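Local coordinates for PHOX (Pseudomonas fluorescens, PDB 4A9V), which hydrolyses phosphate monoesters as an alkaline phosphatase, using a complex iron-calcium cofactor held in a beta-propeller, at residues 379-391 with 400-413. Numbering follows the deposited sequence. Where two conformers were deposited one is given.
Sequences GATRMDRPEWIVV and CTLTNNAKRGEDGQ. With CA (calcium ion), chain R; CA (calcium ion), chain Q; FEO (mu-oxo-diiron), chain S.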
loop_
_atom_site.group_PDB
_atom_site.type_symbol
_atom_site.label_atom_id
_atom_site.label_comp_id
_atom_site.label_asym_id
_atom_site.label_seq_id
_atom_site.Cartn_x
_atom_site.Cartn_y
_atom_site.Cartn_z
ATOM N N GLY A 379 -16.915 -17.901 4.063
ATOM C CA GLY A 379 -15.842 -18.732 4.607
ATOM C C GLY A 379 -14.473 -18.467 3.998
ATOM O O GLY A 379 -13.676 -19.389 3.818
ATOM N N ALA A 380 -14.149 -17.194 3.803
ATOM C CA ALA A 380 -12.788 -16.811 3.446
ATOM C C ALA A 380 -11.803 -17.234 4.542
ATOM O O ALA A 380 -12.158 -17.307 5.723
ATOM C CB ALA A 380 -12.731 -15.310 3.216
ATOM N N THR A 381 -10.553 -17.464 4.154
ATOM C CA THR A 381 -9.511 -17.824 5.111
ATOM C C THR A 381 -8.894 -16.580 5.741
ATOM O O THR A 381 -8.386 -15.703 5.038
ATOM C CB THR A 381 -8.390 -18.624 4.429
ATOM O OG1 THR A 381 -8.941 -19.776 3.777
ATOM C CG2 THR A 381 -7.315 -19.035 5.429
ATOM N N ARG A 382 -8.909 -16.526 7.068
ATOM C CA ARG A 382 -8.294 -15.422 7.800
ATOM C C ARG A 382 -6.776 -15.466 7.673
ATOM O O ARG A 382 -6.167 -16.517 7.865
ATOM C CB ARG A 382 -8.701 -15.514 9.270
ATOM C CG ARG A 382 -10.206 -15.405 9.482
ATOM C CD ARG A 382 -10.557 -15.368 10.956
ATOM N NE ARG A 382 -10.216 -14.077 11.537
ATOM C CZ ARG A 382 -10.478 -13.735 12.791
ATOM N NH1 ARG A 382 -10.871 -14.665 13.643
ATOM N NH2 ARG A 382 -10.286 -12.489 13.211
ATOM N N MET A 383 -6.173 -14.329 7.322
ATOM C CA MET A 383 -4.765 -14.277 6.932
ATOM C C MET A 383 -3.926 -13.423 7.886
ATOM O O MET A 383 -4.429 -12.510 8.550
ATOM C CB MET A 383 -4.629 -13.728 5.510
ATOM C CG MET A 383 -5.401 -14.517 4.457
ATOM S SD MET A 383 -4.952 -16.256 4.317
ATOM C CE MET A 383 -3.351 -16.128 3.533
ATOM N N ASP A 384 -2.615 -13.663 7.849
ATOM C CA ASP A 384 -1.644 -12.897 8.637
ATOM C C ASP A 384 -1.291 -11.559 7.954
ATOM O O ASP A 384 -0.181 -11.380 7.447
ATOM C CB ASP A 384 -0.348 -13.701 8.830
ATOM C CG ASP A 384 -0.486 -14.896 9.761
ATOM O OD1 ASP A 384 -1.547 -15.065 10.400
ATOM O OD2 ASP A 384 0.533 -15.621 9.877
ATOM N N ARG A 385 -2.219 -10.609 8.002
ATOM C CA ARG A 385 -1.988 -9.243 7.518
ATOM C C ARG A 385 -1.456 -9.193 6.093
ATOM O O ARG A 385 -0.310 -8.799 5.848
ATOM C CB ARG A 385 -1.058 -8.474 8.447
ATOM C CG ARG A 385 -1.631 -8.239 9.830
ATOM C CD ARG A 385 -0.733 -7.310 10.614
ATOM N NE ARG A 385 -0.645 -6.019 9.950
ATOM C CZ ARG A 385 0.371 -5.180 10.081
ATOM N NH1 ARG A 385 1.239 -5.356 11.068
ATOM N NH2 ARG A 385 0.431 -4.089 9.327
ATOM N N PRO A 386 -2.326 -9.475 5.119
ATOM C CA PRO A 386 -1.959 -9.245 3.728
ATOM C C PRO A 386 -1.592 -7.795 3.475
ATOM O O PRO A 386 -2.367 -6.893 3.801
ATOM C CB PRO A 386 -3.229 -9.622 2.955
ATOM C CG PRO A 386 -4.067 -10.406 3.902
ATOM C CD PRO A 386 -3.724 -9.911 5.266
ATOM N N GLU A 387 -0.413 -7.580 2.907
ATOM C CA GLU A 387 -0.048 -6.256 2.431
ATOM C C GLU A 387 0.087 -6.299 0.908
ATOM O O GLU A 387 -0.906 -6.568 0.237
ATOM C CB GLU A 387 1.130 -5.671 3.218
ATOM C CG GLU A 387 0.707 -5.333 4.648
ATOM C CD GLU A 387 1.656 -4.389 5.371
ATOM O OE1 GLU A 387 2.694 -4.877 5.862
ATOM O OE2 GLU A 387 1.359 -3.170 5.490
ATOM N N TRP A 388 1.246 -6.002 0.335
ATOM C CA TRP A 388 1.297 -5.828 -1.117
ATOM C C TRP A 388 1.198 -7.135 -1.870
ATOM O O TRP A 388 1.743 -8.164 -1.461
ATOM C CB TRP A 388 2.585 -5.140 -1.542
ATOM C CG TRP A 388 2.688 -3.701 -1.136
ATOM C CD1 TRP A 388 2.482 -3.147 0.119
ATOM C CD2 TRP A 388 3.302 -2.645 -1.925
ATOM N NE1 TRP A 388 2.891 -1.842 0.141
ATOM C CE2 TRP A 388 3.440 -1.499 -1.043
ATOM C CE3 TRP A 388 3.830 -2.574 -3.207
ATOM C CZ2 TRP A 388 4.040 -0.323 -1.459
ATOM C CZ3 TRP A 388 4.459 -1.391 -3.601
ATOM C CH2 TRP A 388 4.564 -0.299 -2.744
ATOM N N ILE A 389 0.607 -7.043 -3.062
ATOM C CA ILE A 389 0.534 -8.135 -4.024
ATOM C C ILE A 389 1.175 -7.681 -5.331
ATOM O O ILE A 389 0.975 -6.536 -5.765
ATOM C CB ILE A 389 -0.937 -8.546 -4.257
ATOM C CG1 ILE A 389 -1.558 -9.010 -2.936
ATOM C CG2 ILE A 389 -1.026 -9.644 -5.308
ATOM C CD1 ILE A 389 -3.055 -9.236 -2.987
ATOM N N VAL A 390 1.924 -8.582 -5.971
ATOM C CA VAL A 390 2.464 -8.308 -7.301
ATOM C C VAL A 390 2.292 -9.544 -8.176
ATOM O O VAL A 390 2.191 -10.669 -7.683
ATOM C CB VAL A 390 3.962 -7.898 -7.268
ATOM C CG1 VAL A 390 4.132 -6.542 -6.601
ATOM C CG2 VAL A 390 4.811 -8.971 -6.596
ATOM N N VAL A 391 2.304 -9.314 -9.477
ATOM C CA VAL A 391 2.142 -10.356 -10.475
ATOM C C VAL A 391 3.415 -10.385 -11.327
ATOM O O VAL A 391 3.810 -9.367 -11.896
ATOM C CB VAL A 391 0.917 -10.052 -11.370
ATOM C CG1 VAL A 391 0.770 -11.117 -12.443
ATOM C CG2 VAL A 391 -0.354 -9.957 -10.531
ATOM N N CYS A 400 2.250 -12.262 -2.408
ATOM C CA CYS A 400 1.570 -11.435 -1.424
ATOM C C CYS A 400 2.342 -11.521 -0.113
ATOM O O CYS A 400 2.587 -12.616 0.400
ATOM C CB CYS A 400 0.152 -11.976 -1.201
ATOM S SG CYS A 400 -0.851 -11.041 -0.025
ATOM N N THR A 401 2.690 -10.374 0.458
ATOM C CA THR A 401 3.274 -10.390 1.788
ATOM C C THR A 401 2.189 -10.599 2.842
ATOM O O THR A 401 1.064 -10.095 2.721
ATOM C CB THR A 401 4.058 -9.103 2.076
ATOM O OG1 THR A 401 3.212 -7.980 1.838
ATOM C CG2 THR A 401 5.300 -9.016 1.211
ATOM N N LEU A 402 2.534 -11.393 3.844
ATOM C CA LEU A 402 1.722 -11.584 5.033
ATOM C C LEU A 402 2.616 -11.140 6.183
ATOM O O LEU A 402 3.568 -11.843 6.555
ATOM C CB LEU A 402 1.336 -13.062 5.158
ATOM C CG LEU A 402 0.517 -13.653 4.000
ATOM C CD1 LEU A 402 0.326 -15.152 4.192
ATOM C CD2 LEU A 402 -0.832 -12.950 3.918
ATOM N N THR A 403 2.470 -9.880 6.576
ATOM C CA THR A 403 3.594 -9.181 7.165
ATOM C C THR A 403 3.953 -9.717 8.559
ATOM O O THR A 403 5.127 -9.788 8.915
ATOM C CB THR A 403 3.387 -7.651 7.138
ATOM O OG1 THR A 403 4.647 -7.015 7.363
ATOM C CG2 THR A 403 2.394 -7.167 8.174
ATOM N N ASN A 404 2.930 -10.079 9.332
ATOM C CA ASN A 404 3.064 -10.714 10.645
ATOM C C ASN A 404 1.654 -10.900 11.215
ATOM O O ASN A 404 0.668 -10.468 10.603
ATOM C CB ASN A 404 3.952 -9.888 11.592
ATOM C CG ASN A 404 3.542 -8.432 11.673
ATOM O OD1 ASN A 404 2.414 -8.104 12.050
ATOM N ND2 ASN A 404 4.485 -7.538 11.370
ATOM N N ASN A 405 1.540 -11.607 12.335
ATOM C CA ASN A 405 0.271 -11.714 13.044
ATOM C C ASN A 405 0.497 -12.290 14.424
ATOM O O ASN A 405 0.494 -13.506 14.624
ATOM C CB ASN A 405 -0.718 -12.586 12.275
ATOM C CG ASN A 405 -2.070 -12.657 12.946
ATOM O OD1 ASN A 405 -2.299 -12.017 13.971
ATOM N ND2 ASN A 405 -3.007 -13.350 12.313
ATOM N N ALA A 406 0.658 -11.395 15.382
ATOM C CA ALA A 406 0.909 -11.782 16.757
ATOM C C ALA A 406 -0.251 -12.592 17.347
ATOM O O ALA A 406 -0.076 -13.269 18.362
ATOM C CB ALA A 406 1.169 -10.539 17.593
ATOM N N LYS A 407 -1.429 -12.504 16.728
ATOM C CA LYS A 407 -2.593 -13.197 17.270
ATOM C C LYS A 407 -2.863 -14.546 16.609
ATOM O O LYS A 407 -3.782 -15.254 17.004
ATOM C CB LYS A 407 -3.841 -12.319 17.167
ATOM C CG LYS A 407 -3.797 -11.037 17.983
ATOM C CD LYS A 407 -5.002 -10.166 17.659
ATOM C CE LYS A 407 -5.264 -9.121 18.729
ATOM N NZ LYS A 407 -6.649 -8.580 18.634
ATOM N N ARG A 408 -2.042 -14.941 15.643
ATOM C CA ARG A 408 -2.205 -16.268 15.056
ATOM C C ARG A 408 -2.106 -17.339 16.143
ATOM O O ARG A 408 -1.230 -17.283 17.005
ATOM C CB ARG A 408 -1.167 -16.506 13.963
ATOM C CG ARG A 408 -1.236 -17.873 13.286
ATOM C CD ARG A 408 -2.566 -18.163 12.605
ATOM N NE ARG A 408 -2.908 -17.151 11.608
ATOM C CZ ARG A 408 -3.988 -17.191 10.835
ATOM N NH1 ARG A 408 -4.897 -18.141 10.995
ATOM N NH2 ARG A 408 -4.185 -16.239 9.932
ATOM N N GLY A 409 -3.053 -18.270 16.133
ATOM C CA GLY A 409 -3.138 -19.283 17.173
ATOM C C GLY A 409 -4.242 -19.032 18.184
ATOM O O GLY A 409 -4.661 -19.948 18.883
ATOM N N GLU A 410 -4.662 -17.782 18.329
ATOM C CA GLU A 410 -5.781 -17.480 19.205
ATOM C C GLU A 410 -7.056 -18.081 18.621
ATOM O O GLU A 410 -7.123 -18.394 17.431
ATOM C CB GLU A 410 -5.911 -15.966 19.418
ATOM C CG GLU A 410 -4.719 -15.382 20.161
ATOM C CD GLU A 410 -4.809 -13.882 20.369
ATOM O OE1 GLU A 410 -5.924 -13.319 20.282
ATOM O OE2 GLU A 410 -3.790 -13.303 20.795
ATOM N N ASP A 411 -8.035 -18.318 19.482
ATOM C CA ASP A 411 -9.302 -18.866 19.035
ATOM C C ASP A 411 -9.831 -18.068 17.848
ATOM O O ASP A 411 -9.945 -16.842 17.908
ATOM C CB ASP A 411 -10.317 -18.847 20.178
ATOM C CG ASP A 411 -10.153 -20.021 21.122
ATOM O OD1 ASP A 411 -9.158 -20.765 20.991
ATOM O OD2 ASP A 411 -10.945 -20.120 22.084
ATOM N N GLY A 412 -10.163 -18.780 16.776
ATOM C CA GLY A 412 -10.672 -18.154 15.565
ATOM C C GLY A 412 -9.611 -17.913 14.502
ATOM O O GLY A 412 -9.947 -17.603 13.362
ATOM N N GLN A 413 -8.335 -18.013 14.879
ATOM C CA GLN A 413 -7.223 -17.855 13.938
ATOM C C GLN A 413 -6.281 -19.047 14.061
ATOM O O GLN A 413 -5.151 -18.928 14.535
ATOM C CB GLN A 413 -6.472 -16.544 14.192
ATOM C CG GLN A 413 -7.345 -15.317 14.001
ATOM C CD GLN A 413 -6.552 -14.027 13.929
ATOM O OE1 GLN A 413 -5.709 -13.854 13.053
ATOM N NE2 GLN A 413 -6.873 -13.090 14.807
HETATM CA CA CA R . 3.234 -2.777 7.169
HETATM CA CA CA Q . 2.487 -1.058 4.018
HETATM FE FE1 FEO S . -0.199 1.253 4.937
HETATM FE FE2 FEO S . -0.558 -2.154 5.507
HETATM O O FEO S . 0.479 -0.536 5.324
HETATM O O HOH W 1 -6.852 -18.898 9.001
HETATM O O HOH W 2 4.407 -4.627 11.118
HETATM O O HOH W 3 1.704 -1.432 8.429
HETATM O O HOH W 4 2.316 0.320 1.923
HETATM O O HOH W 5 1.878 1.665 4.515
HETATM O O HOH W 6 4.718 -0.028 3.618
HETATM O O HOH W 7 3.076 -0.297 6.463
#
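Strands 386-391 and 400-402 run antiparallel, their axes 4.8 Å apart at closest approach, and a beta bulge shifts the register by one residue between the Pro-386/Leu-402 and Ile-389/Cys-400 non-hydrogen-bonded pairs. Backbone bonds from Glu-387 N to Thr-401 O, Thr-401 N to Trp-388 O and Thr-403 N to Arg-385 O join the two segments. On one face, Cys-400 SG lies 3.6 Å from Ile-389 CG1, while Leu-402 CD2 reaches the Pro-386 ring and Leu-402 CD1 meets Met-383 CE. The hairpin belongs to a propeller sheet with 386-391 at its edge, consistent with an inner blade strand beside the central metal site. Within the bulge, the Glu-387 side chain, extended beyond CG (chi2 -163°), delivers its carboxylate to three metals: OE2 lies 2.2 Å from iron FE2 and also binds both calcium ions, and OE1 shares one of these calciums. Thr-403 CB packs 3.1 Å from Glu-387 OE1, and its methyl CG2 sits 3.4 Å above the centre of the Arg-385 guanidinium, whose NE forms a salt bridge with the iron ligand Asp-292. Beyond the strands, Asp-384 OD1 gathers three donors. Arg-408 forms a side-on salt bridge to it, NE at 2.8 Å on the syn side; NH2 meets OD1 from one side of the carboxylate plane and Asn-405 ND2 from the opposite side, the amide turned 88° to it. Bent at chi2 and chi3, Arg-408 also donates from NH2 to Arg-382 O at 2.9 Å. Asn-405 ND2 donates in its amide plane to Gln-413 OE1. Gln-413 CG lies over one face of the Arg-382 guanidinium, toward the rim, 3.6 Å from NH1; the main polar partner of Arg-382 is Gly-295.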